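Local coordinates for uncharacterized protein MJ0690 (Methanocaldococcus jannaschii, PDB 3K32) that is of unknown function but has been predicted to be a tRNA methyltransferase subunit, and may bind a nucleotide, as many HUP-clan proteins do, at residues Y102-D112 against I132-Y143; G84-L95 against V115-I123. One frame throughout, in Å; residues are numbered along the deposited sequence.

Contact 1: Y102-D112 against I132-Y143; sequences YSILADGTRRD and IQYITPLMGFGY
Arg111 lays its guanidinium group flat over the backbone of Gly142, whose CA sits over the centre of one face, 3.2 Å from CZ. Gly142, with no side chain, lets the guanidinium lie this close. CG of Arg111 stands opposite the backbone N (chi1 -161°) and the chain bends at chi3, which turns the group back toward Asp112; there NE meets OD1 at 2.8 Å in a salt bridge. OD2 of Asp112 takes the N-H of Tyr143 at 2.6 Å, from above the carboxylate plane, and Arg111 NH2 reaches on to Glu127 of the second subunit. Met139, a selenomethionine in the crystal, bends at chi2 (57°), which brings SE to 4.0 Å from Arg110 C, while its carbonyl O lies against Arg111 CB. Earlier in both segments, strands 104-106 and 133-135 pair in parallel as the two strands of a beta-alpha-beta unit whose crossover connection carries helix 120-130, with 133-135 outermost in the five-stranded sheet of this chain. Gln133 N gives Ser103 O a nearly straight bond of 2.8 Å. Ile132 lies at the start of this pairing, its CG1 against Ser103 CA. From strand 133-135, Tyr134 OH donates a very short 2.5 Å bond to Asp107 OD2, just past the end of strand 104-106, the carboxylate plane standing 89° from the ring.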
loop_
_atom_site.group_PDB
_atom_site.type_symbol
_atom_site.label_atom_id
_atom_site.label_comp_id
_atom_site.label_asym_id
_atom_site.label_seq_id
_atom_site.Cartn_x
_atom_site.Cartn_y
_atom_site.Cartn_z
ATOM N N TYR B 102 -16.632 -0.366 -13.711
ATOM C CA TYR B 102 -16.620 -0.642 -12.277
ATOM C C TYR B 102 -16.060 0.550 -11.527
ATOM O O TYR B 102 -14.968 1.025 -11.822
ATOM C CB TYR B 102 -15.780 -1.880 -11.945
ATOM C CG TYR B 102 -16.033 -3.061 -12.839
ATOM C CD1 TYR B 102 -17.048 -3.965 -12.553
ATOM C CD2 TYR B 102 -15.254 -3.279 -13.970
ATOM C CE1 TYR B 102 -17.292 -5.047 -13.367
ATOM C CE2 TYR B 102 -15.490 -4.361 -14.789
ATOM C CZ TYR B 102 -16.515 -5.239 -14.482
ATOM O OH TYR B 102 -16.761 -6.313 -15.291
ATOM N N SER B 103 -16.799 1.027 -10.542
ATOM C CA SER B 103 -16.403 2.242 -9.857
ATOM C C SER B 103 -15.367 1.995 -8.763
ATOM O O SER B 103 -14.800 2.949 -8.250
ATOM C CB SER B 103 -17.622 2.948 -9.291
ATOM O OG SER B 103 -18.328 2.067 -8.438
ATOM N N ILE B 104 -15.123 0.731 -8.404
ATOM C CA ILE B 104 -14.050 0.405 -7.461
ATOM C C ILE B 104 -13.085 -0.657 -7.994
ATOM O O ILE B 104 -13.370 -1.845 -7.967
ATOM C CB ILE B 104 -14.569 -0.010 -6.085
ATOM C CG1 ILE B 104 -15.570 1.023 -5.565
ATOM C CG2 ILE B 104 -13.405 -0.164 -5.119
ATOM C CD1 ILE B 104 -15.910 0.859 -4.102
ATOM N N LEU B 105 -11.929 -0.200 -8.467
ATOM C CA LEU B 105 -10.968 -1.043 -9.153
ATOM C C LEU B 105 -9.757 -1.245 -8.292
ATOM O O LEU B 105 -9.224 -0.289 -7.729
ATOM C CB LEU B 105 -10.522 -0.387 -10.454
ATOM C CG LEU B 105 -11.066 -0.968 -11.753
ATOM C CD1 LEU B 105 -12.361 -1.704 -11.479
ATOM C CD2 LEU B 105 -11.282 0.144 -12.760
ATOM N N ALA B 106 -9.315 -2.493 -8.203
ATOM C CA ALA B 106 -8.107 -2.825 -7.468
ATOM C C ALA B 106 -7.186 -3.669 -8.342
ATOM O O ALA B 106 -7.659 -4.358 -9.257
ATOM C CB ALA B 106 -8.453 -3.571 -6.190
ATOM N N ASP B 107 -5.880 -3.621 -8.056
ATOM C CA ASP B 107 -4.944 -4.527 -8.710
ATOM C C ASP B 107 -3.823 -4.916 -7.758
ATOM O O ASP B 107 -3.891 -4.619 -6.571
ATOM C CB ASP B 107 -4.390 -3.910 -9.990
ATOM C CG ASP B 107 -3.453 -2.740 -9.718
ATOM O OD1 ASP B 107 -2.891 -2.669 -8.603
ATOM O OD2 ASP B 107 -3.281 -1.892 -10.623
ATOM N N GLY B 108 -2.785 -5.561 -8.291
ATOM C CA GLY B 108 -1.741 -6.178 -7.482
ATOM C C GLY B 108 -0.392 -5.498 -7.570
ATOM O O GLY B 108 0.649 -6.095 -7.262
ATOM N N THR B 109 -0.415 -4.240 -7.996
ATOM C CA THR B 109 0.769 -3.390 -8.019
ATOM C C THR B 109 1.387 -3.210 -6.630
ATOM O O THR B 109 0.684 -3.104 -5.622
ATOM C CB THR B 109 0.433 -2.025 -8.601
ATOM O OG1 THR B 109 -0.049 -2.208 -9.935
ATOM C CG2 THR B 109 1.699 -1.172 -8.652
ATOM N N ARG B 110 2.706 -3.174 -6.574
ATOM C CA ARG B 110 3.370 -3.225 -5.286
ATOM C C ARG B 110 4.579 -2.293 -5.240
ATOM O O ARG B 110 5.092 -1.885 -6.276
ATOM C CB ARG B 110 3.763 -4.668 -4.982
ATOM C CG ARG B 110 4.687 -5.264 -6.028
ATOM C CD ARG B 110 4.655 -6.794 -6.056
ATOM N NE ARG B 110 3.519 -7.257 -6.837
ATOM C CZ ARG B 110 3.592 -8.120 -7.842
ATOM N NH1 ARG B 110 4.753 -8.646 -8.180
ATOM N NH2 ARG B 110 2.490 -8.465 -8.494
ATOM N N ARG B 111 5.019 -1.972 -4.030
ATOM C CA ARG B 111 6.101 -1.028 -3.807
ATOM C C ARG B 111 7.365 -1.277 -4.643
ATOM O O ARG B 111 7.923 -0.343 -5.209
ATOM C CB ARG B 111 6.466 -1.010 -2.319
ATOM C CG ARG B 111 7.243 0.230 -1.873
ATOM C CD ARG B 111 7.829 0.009 -0.485
ATOM N NE ARG B 111 8.996 -0.873 -0.525
ATOM C CZ ARG B 111 9.519 -1.482 0.534
ATOM N NH1 ARG B 111 8.962 -1.326 1.725
ATOM N NH2 ARG B 111 10.588 -2.259 0.397
ATOM N N ASP B 112 7.813 -2.523 -4.731
ATOM C CA ASP B 112 9.139 -2.804 -5.303
ATOM C C ASP B 112 9.145 -3.237 -6.777
ATOM O O ASP B 112 10.184 -3.624 -7.309
ATOM C CB ASP B 112 9.879 -3.816 -4.429
ATOM C CG ASP B 112 10.126 -3.292 -3.017
ATOM O OD1 ASP B 112 10.013 -2.071 -2.797
ATOM O OD2 ASP B 112 10.430 -4.096 -2.124
ATOM N N ILE B 132 -14.007 7.316 -10.009
ATOM C CA ILE B 132 -13.744 5.954 -9.609
ATOM C C ILE B 132 -12.752 5.894 -8.446
ATOM O O ILE B 132 -12.002 6.855 -8.196
ATOM C CB ILE B 132 -13.232 5.182 -10.842
ATOM C CG1 ILE B 132 -14.291 4.200 -11.324
ATOM C CG2 ILE B 132 -11.894 4.525 -10.599
ATOM C CD1 ILE B 132 -13.718 3.208 -12.266
ATOM N N GLN B 133 -12.790 4.787 -7.712
ATOM C CA GLN B 133 -11.803 4.520 -6.672
ATOM C C GLN B 133 -10.843 3.477 -7.196
ATOM O O GLN B 133 -11.264 2.421 -7.658
ATOM C CB GLN B 133 -12.448 4.004 -5.384
ATOM C CG GLN B 133 -12.990 5.076 -4.462
ATOM C CD GLN B 133 -13.568 4.487 -3.188
ATOM O OE1 GLN B 133 -14.778 4.400 -3.025
ATOM N NE2 GLN B 133 -12.700 4.067 -2.287
ATOM N N TYR B 134 -9.558 3.796 -7.127
ATOM C CA TYR B 134 -8.469 2.890 -7.472
ATOM C C TYR B 134 -7.682 2.519 -6.193
ATOM O O TYR B 134 -7.191 3.399 -5.476
ATOM C CB TYR B 134 -7.555 3.589 -8.474
ATOM C CG TYR B 134 -6.378 2.765 -8.960
ATOM C CD1 TYR B 134 -6.569 1.531 -9.587
ATOM C CD2 TYR B 134 -5.078 3.239 -8.836
ATOM C CE1 TYR B 134 -5.497 0.797 -10.048
ATOM C CE2 TYR B 134 -3.992 2.494 -9.296
ATOM C CZ TYR B 134 -4.214 1.285 -9.902
ATOM O OH TYR B 134 -3.150 0.556 -10.336
ATOM N N ILE B 135 -7.578 1.222 -5.912
ATOM C CA ILE B 135 -6.984 0.733 -4.667
ATOM C C ILE B 135 -5.827 -0.225 -4.894
ATOM O O ILE B 135 -5.982 -1.224 -5.571
ATOM C CB ILE B 135 -8.010 -0.010 -3.810
ATOM C CG1 ILE B 135 -9.186 0.917 -3.467
ATOM C CG2 ILE B 135 -7.311 -0.598 -2.566
ATOM C CD1 ILE B 135 -10.376 0.210 -2.869
ATOM N N THR B 136 -4.668 0.073 -4.317
ATOM C CA THR B 136 -3.503 -0.792 -4.486
ATOM C C THR B 136 -2.964 -1.266 -3.135
ATOM O O THR B 136 -2.028 -0.701 -2.553
ATOM C CB THR B 136 -2.424 -0.114 -5.334
ATOM O OG1 THR B 136 -1.994 1.074 -4.673
ATOM C CG2 THR B 136 -3.010 0.254 -6.722
ATOM N N PRO B 137 -3.576 -2.326 -2.633
ATOM C CA PRO B 137 -3.317 -2.850 -1.300
ATOM C C PRO B 137 -1.818 -3.072 -1.058
ATOM O O PRO B 137 -1.337 -2.823 0.039
ATOM C CB PRO B 137 -4.081 -4.164 -1.310
ATOM C CG PRO B 137 -5.131 -3.985 -2.301
ATOM C CD PRO B 137 -4.549 -3.141 -3.370
ATOM N N LEU B 138 -1.087 -3.501 -2.081
ATOM C CA LEU B 138 0.310 -3.882 -1.908
ATOM C C LEU B 138 1.278 -2.692 -2.015
ATOM O O LEU B 138 2.480 -2.815 -1.742
ATOM C CB LEU B 138 0.678 -4.964 -2.932
ATOM C CG LEU B 138 -0.297 -6.150 -3.045
ATOM C CD1 LEU B 138 0.216 -7.175 -4.055
ATOM C CD2 LEU B 138 -0.580 -6.821 -1.682
HETATM N N MSE B 139 0.770 -1.537 -2.416
HETATM C CA MSE B 139 1.669 -0.410 -2.682
HETATM C C MSE B 139 2.565 -0.099 -1.485
HETATM O O MSE B 139 3.708 0.304 -1.658
HETATM C CB MSE B 139 0.902 0.852 -3.133
HETATM C CG MSE B 139 1.805 1.908 -3.742
HETATM SE SE MSE B 139 2.870 1.289 -5.285
HETATM C CE MSE B 139 1.432 0.614 -6.353
ATOM N N GLY B 140 2.043 -0.279 -0.275
ATOM C CA GLY B 140 2.830 0.003 0.914
ATOM C C GLY B 140 3.729 -1.118 1.420
ATOM O O GLY B 140 4.372 -0.962 2.447
ATOM N N PHE B 141 3.777 -2.237 0.699
ATOM C CA PHE B 141 4.505 -3.434 1.139
ATOM C C PHE B 141 5.661 -3.784 0.222
ATOM O O PHE B 141 5.511 -3.860 -0.986
ATOM C CB PHE B 141 3.556 -4.625 1.236
ATOM C CG PHE B 141 2.415 -4.392 2.162
ATOM C CD1 PHE B 141 1.345 -3.601 1.778
ATOM C CD2 PHE B 141 2.416 -4.933 3.431
ATOM C CE1 PHE B 141 0.284 -3.368 2.650
ATOM C CE2 PHE B 141 1.368 -4.696 4.309
ATOM C CZ PHE B 141 0.303 -3.914 3.918
ATOM N N GLY B 142 6.828 -3.994 0.802
ATOM C CA GLY B 142 7.995 -4.292 0.002
ATOM C C GLY B 142 8.245 -5.771 -0.200
ATOM O O GLY B 142 7.695 -6.627 0.513
ATOM N N TYR B 143 9.096 -6.055 -1.182
ATOM C CA TYR B 143 9.525 -7.408 -1.498
ATOM C C TYR B 143 9.569 -8.344 -0.288
ATOM O O TYR B 143 8.831 -9.330 -0.233
ATOM C CB TYR B 143 10.893 -7.383 -2.165
ATOM C CG TYR B 143 11.289 -8.717 -2.736
ATOM C CD1 TYR B 143 12.076 -9.613 -2.004
ATOM C CD2 TYR B 143 10.867 -9.090 -4.006
ATOM C CE1 TYR B 143 12.426 -10.840 -2.528
ATOM C CE2 TYR B 143 11.217 -10.299 -4.537
ATOM C CZ TYR B 143 11.989 -11.177 -3.799
ATOM O OH TYR B 143 12.319 -12.389 -4.357
HETATM O O HOH W 1 7.108 -4.505 -3.271
#

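Contact 2: G84-L95 against V115-I123; sequences GPAIQYVHKTVL and VPKLSYSEI
The extended chain at 115-118 runs along helix 84-98 in the same general direction, its CA trace coming closest where Pro116, preceded by a cis peptide bond, lies 5.0 Å from Gln88, CA to CA. Gln88 bends at chi2 (-55°) to set its amide beside the peptide groups flanking Lys117 CA. OE1 accepts from Lys117 N at 2.7 Å, in a bond of 162° tilted from the carbonyl plane, and NE2 makes a weak bond to Lys117 O. Putting a leucine in its place would probably leave Lys117 N without this acceptor and let the 115-118 chain shift on the helix.

Apolar contacts extend along the helix to both sides of Gln88. Val115 straddles the helix start, with CG1 at 3.7 Å from Ile87 CB and CG2 against Gln88 CG. The ring of Pro116 sits over one face of the His91 imidazole, toward its rim, and also meets Ile87 CG2 with its CG at 3.8 Å. That imidazole is held at both nitrogens, by Tyr169 and Asp107. Further along, Leu118 and Leu95 meet tip to tip, CD1 to CD1 at 3.7 Å, while CD2 of Leu118 rests on the aliphatic stem of Lys92. Both leucines also pack on Tyr134 of strand 133-135.

Ser119 and Glu122 form a capping box at the start of helix 120-130: Ser119 OG accepts from Glu122 N, and Glu122 OE1 takes Ser119 N at 2.8 Å. The other carboxylate oxygen faces Lys92 NZ in a salt bridge whose exact geometry is doubtful. If that placement holds, one glutamate probably serves both the cap and Lys92 of the neighbouring helix, and the lysine's positive charge is likely to be offset by the group that fixes the first turn of helix 120-130.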
loop_
_atom_site.group_PDB
_atom_site.type_symbol
_atom_site.label_atom_id
_atom_site.label_comp_id
_atom_site.label_asym_id
_atom_site.label_seq_id
_atom_site.Cartn_x
_atom_site.Cartn_y
_atom_site.Cartn_z
ATOM N N GLY B 84 9.016 -3.388 -19.889
ATOM C CA GLY B 84 8.446 -2.309 -19.085
ATOM C C GLY B 84 7.436 -1.404 -19.781
ATOM O O GLY B 84 6.257 -1.372 -19.414
ATOM N N PRO B 85 7.890 -0.654 -20.793
ATOM C CA PRO B 85 6.993 0.272 -21.492
ATOM C C PRO B 85 5.752 -0.436 -22.022
ATOM O O PRO B 85 4.654 0.111 -21.949
ATOM C CB PRO B 85 7.861 0.790 -22.639
ATOM C CG PRO B 85 9.271 0.698 -22.098
ATOM C CD PRO B 85 9.279 -0.553 -21.272
ATOM N N ALA B 86 5.926 -1.646 -22.535
ATOM C CA ALA B 86 4.806 -2.422 -23.055
ATOM C C ALA B 86 3.820 -2.793 -21.963
ATOM O O ALA B 86 2.613 -2.696 -22.153
ATOM C CB ALA B 86 5.301 -3.685 -23.776
ATOM N N ILE B 87 4.331 -3.223 -20.820
ATOM C CA ILE B 87 3.461 -3.588 -19.725
ATOM C C ILE B 87 2.708 -2.366 -19.225
ATOM O O ILE B 87 1.497 -2.430 -19.013
ATOM C CB ILE B 87 4.231 -4.249 -18.573
ATOM C CG1 ILE B 87 4.925 -5.519 -19.068
ATOM C CG2 ILE B 87 3.287 -4.591 -17.424
ATOM C CD1 ILE B 87 3.966 -6.574 -19.580
ATOM N N GLN B 88 3.420 -1.255 -19.039
ATOM C CA GLN B 88 2.764 -0.008 -18.645
ATOM C C GLN B 88 1.582 0.262 -19.574
ATOM O O GLN B 88 0.437 0.416 -19.113
ATOM C CB GLN B 88 3.730 1.186 -18.696
ATOM C CG GLN B 88 4.381 1.532 -17.379
ATOM C CD GLN B 88 3.369 1.771 -16.262
ATOM O OE1 GLN B 88 3.097 0.877 -15.468
ATOM N NE2 GLN B 88 2.807 2.976 -16.203
ATOM N N TYR B 89 1.867 0.310 -20.878
ATOM C CA TYR B 89 0.856 0.683 -21.850
ATOM C C TYR B 89 -0.394 -0.197 -21.753
ATOM O O TYR B 89 -1.509 0.315 -21.790
ATOM C CB TYR B 89 1.397 0.694 -23.298
ATOM C CG TYR B 89 0.272 0.588 -24.293
ATOM C CD1 TYR B 89 -0.516 1.694 -24.607
ATOM C CD2 TYR B 89 -0.054 -0.634 -24.874
ATOM C CE1 TYR B 89 -1.594 1.589 -25.489
ATOM C CE2 TYR B 89 -1.125 -0.750 -25.756
ATOM C CZ TYR B 89 -1.887 0.355 -26.059
ATOM O OH TYR B 89 -2.941 0.220 -26.937
ATOM N N VAL B 90 -0.207 -1.512 -21.646
ATOM C CA VAL B 90 -1.338 -2.437 -21.583
ATOM C C VAL B 90 -2.151 -2.199 -20.307
ATOM O O VAL B 90 -3.360 -1.975 -20.364
ATOM C CB VAL B 90 -0.888 -3.917 -21.613
ATOM C CG1 VAL B 90 -2.090 -4.850 -21.468
ATOM C CG2 VAL B 90 -0.104 -4.225 -22.877
ATOM N N HIS B 91 -1.479 -2.231 -19.161
ATOM C CA HIS B 91 -2.162 -2.102 -17.868
ATOM C C HIS B 91 -2.946 -0.781 -17.744
ATOM O O HIS B 91 -4.095 -0.764 -17.287
ATOM C CB HIS B 91 -1.163 -2.266 -16.715
ATOM C CG HIS B 91 -1.811 -2.351 -15.370
ATOM N ND1 HIS B 91 -2.403 -3.505 -14.899
ATOM C CD2 HIS B 91 -1.973 -1.427 -14.398
ATOM C CE1 HIS B 91 -2.889 -3.289 -13.693
ATOM N NE2 HIS B 91 -2.647 -2.032 -13.364
ATOM N N LYS B 92 -2.319 0.316 -18.163
ATOM C CA LYS B 92 -2.999 1.598 -18.251
ATOM C C LYS B 92 -4.241 1.526 -19.136
ATOM O O LYS B 92 -5.280 2.100 -18.822
ATOM C CB LYS B 92 -2.058 2.659 -18.800
ATOM C CG LYS B 92 -1.033 3.143 -17.804
ATOM C CD LYS B 92 -0.230 4.285 -18.398
ATOM C CE LYS B 92 0.772 4.830 -17.401
ATOM N NZ LYS B 92 1.805 5.662 -18.078
ATOM N N THR B 93 -4.129 0.814 -20.244
ATOM C CA THR B 93 -5.213 0.746 -21.190
ATOM C C THR B 93 -6.326 -0.097 -20.600
ATOM O O THR B 93 -7.513 0.238 -20.694
ATOM C CB THR B 93 -4.724 0.148 -22.514
ATOM O OG1 THR B 93 -3.655 0.956 -23.026
ATOM C CG2 THR B 93 -5.852 0.079 -23.526
ATOM N N VAL B 94 -5.939 -1.191 -19.969
ATOM C CA VAL B 94 -6.914 -1.974 -19.235
ATOM C C VAL B 94 -7.652 -1.128 -18.170
ATOM O O VAL B 94 -8.881 -1.111 -18.120
ATOM C CB VAL B 94 -6.274 -3.231 -18.643
ATOM C CG1 VAL B 94 -7.207 -3.881 -17.635
ATOM C CG2 VAL B 94 -5.893 -4.202 -19.780
ATOM N N LEU B 95 -6.921 -0.392 -17.345
ATOM C CA LEU B 95 -7.586 0.446 -16.343
ATOM C C LEU B 95 -8.614 1.457 -16.906
ATOM O O LEU B 95 -9.728 1.567 -16.378
ATOM C CB LEU B 95 -6.564 1.107 -15.409
ATOM C CG LEU B 95 -5.914 0.129 -14.409
ATOM C CD1 LEU B 95 -4.750 0.759 -13.646
ATOM C CD2 LEU B 95 -6.926 -0.401 -13.431
ATOM N N VAL B 115 7.059 -1.652 -12.556
ATOM C CA VAL B 115 6.155 -1.839 -13.679
ATOM C C VAL B 115 5.344 -3.117 -13.506
ATOM O O VAL B 115 5.899 -4.171 -13.210
ATOM C CB VAL B 115 6.962 -1.890 -15.006
ATOM C CG1 VAL B 115 6.416 -2.964 -15.946
ATOM C CG2 VAL B 115 7.002 -0.500 -15.664
ATOM N N PRO B 116 4.017 -3.022 -13.652
ATOM C CA PRO B 116 3.329 -1.770 -13.970
ATOM C C PRO B 116 2.990 -0.985 -12.702
ATOM O O PRO B 116 2.856 -1.558 -11.614
ATOM C CB PRO B 116 2.038 -2.249 -14.642
ATOM C CG PRO B 116 1.801 -3.654 -14.083
ATOM C CD PRO B 116 3.058 -4.090 -13.333
ATOM N N LYS B 117 2.853 0.326 -12.857
ATOM C CA LYS B 117 2.551 1.202 -11.747
ATOM C C LYS B 117 2.090 2.547 -12.282
ATOM O O LYS B 117 2.741 3.133 -13.147
ATOM C CB LYS B 117 3.788 1.378 -10.874
ATOM C CG LYS B 117 3.677 2.417 -9.765
ATOM C CD LYS B 117 4.920 2.314 -8.860
ATOM C CE LYS B 117 5.097 0.885 -8.344
ATOM N NZ LYS B 117 6.347 0.663 -7.575
ATOM N N LEU B 118 0.954 3.011 -11.775
ATOM C CA LEU B 118 0.478 4.350 -12.050
ATOM C C LEU B 118 1.160 5.360 -11.126
ATOM O O LEU B 118 1.317 5.128 -9.921
ATOM C CB LEU B 118 -1.047 4.422 -11.882
ATOM C CG LEU B 118 -1.937 3.645 -12.864
ATOM C CD1 LEU B 118 -3.378 4.097 -12.682
ATOM C CD2 LEU B 118 -1.516 3.842 -14.317
ATOM N N SER B 119 1.572 6.485 -11.694
ATOM C CA SER B 119 2.082 7.577 -10.880
ATOM C C SER B 119 0.914 8.219 -10.130
ATOM O O SER B 119 -0.253 7.985 -10.456
ATOM C CB SER B 119 2.768 8.615 -11.758
ATOM O OG SER B 119 1.848 9.166 -12.685
ATOM N N TYR B 120 1.223 9.040 -9.139
ATOM C CA TYR B 120 0.182 9.676 -8.350
ATOM C C TYR B 120 -0.672 10.582 -9.224
ATOM O O TYR B 120 -1.897 10.624 -9.101
ATOM C CB TYR B 120 0.799 10.479 -7.215
ATOM C CG TYR B 120 -0.205 11.175 -6.338
ATOM C CD1 TYR B 120 -0.362 12.552 -6.391
ATOM C CD2 TYR B 120 -0.995 10.455 -5.451
ATOM C CE1 TYR B 120 -1.273 13.192 -5.578
ATOM C CE2 TYR B 120 -1.913 11.084 -4.644
ATOM C CZ TYR B 120 -2.049 12.450 -4.708
ATOM O OH TYR B 120 -2.965 13.078 -3.896
ATOM N N SER B 121 -0.019 11.305 -10.116
ATOM C CA SER B 121 -0.742 12.192 -11.003
ATOM C C SER B 121 -1.613 11.387 -11.982
ATOM O O SER B 121 -2.719 11.784 -12.311
ATOM C CB SER B 121 0.224 13.145 -11.723
ATOM O OG SER B 121 0.280 12.854 -13.094
ATOM N N GLU B 122 -1.129 10.242 -12.435
ATOM C CA GLU B 122 -1.961 9.412 -13.290
ATOM C C GLU B 122 -3.146 8.900 -12.506
ATOM O O GLU B 122 -4.257 8.829 -13.032
ATOM C CB GLU B 122 -1.175 8.245 -13.878
ATOM C CG GLU B 122 -0.154 8.693 -14.878
ATOM C CD GLU B 122 0.776 7.574 -15.296
ATOM O OE1 GLU B 122 1.207 6.778 -14.423
ATOM O OE2 GLU B 122 1.072 7.505 -16.506
ATOM N N ILE B 123 -2.905 8.543 -11.245
ATOM C CA ILE B 123 -3.991 8.073 -10.397
ATOM C C ILE B 123 -5.050 9.137 -10.162
ATOM O O ILE B 123 -6.237 8.854 -10.267
ATOM C CB ILE B 123 -3.497 7.522 -9.051
ATOM C CG1 ILE B 123 -2.853 6.160 -9.267
ATOM C CG2 ILE B 123 -4.666 7.393 -8.053
ATOM C CD1 ILE B 123 -2.133 5.637 -8.083
#

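How the contacts relate
Of the elements joined here, helix 84-98 comes first along the chain, and contact 2 closes the loop from it to 115-123. Strand 104-106 lies within that loop, and contact 1 closes an overlapping loop, from 102-112 through helix 120-130 to strand 133-135 and the residues beyond. Since 115-123 falls inside the loop of contact 1, the two contacts cross without nesting. They also touch: Asp107 OD2 lies 2.8 Å from His91 NE2, a probable hydrogen bond, and Lys117 NZ bonds to Arg110 O. Together they tie helix 84-98 and the start of helix 120-130 to the 133-135 side of the parallel sheet, and both reach the second subunit.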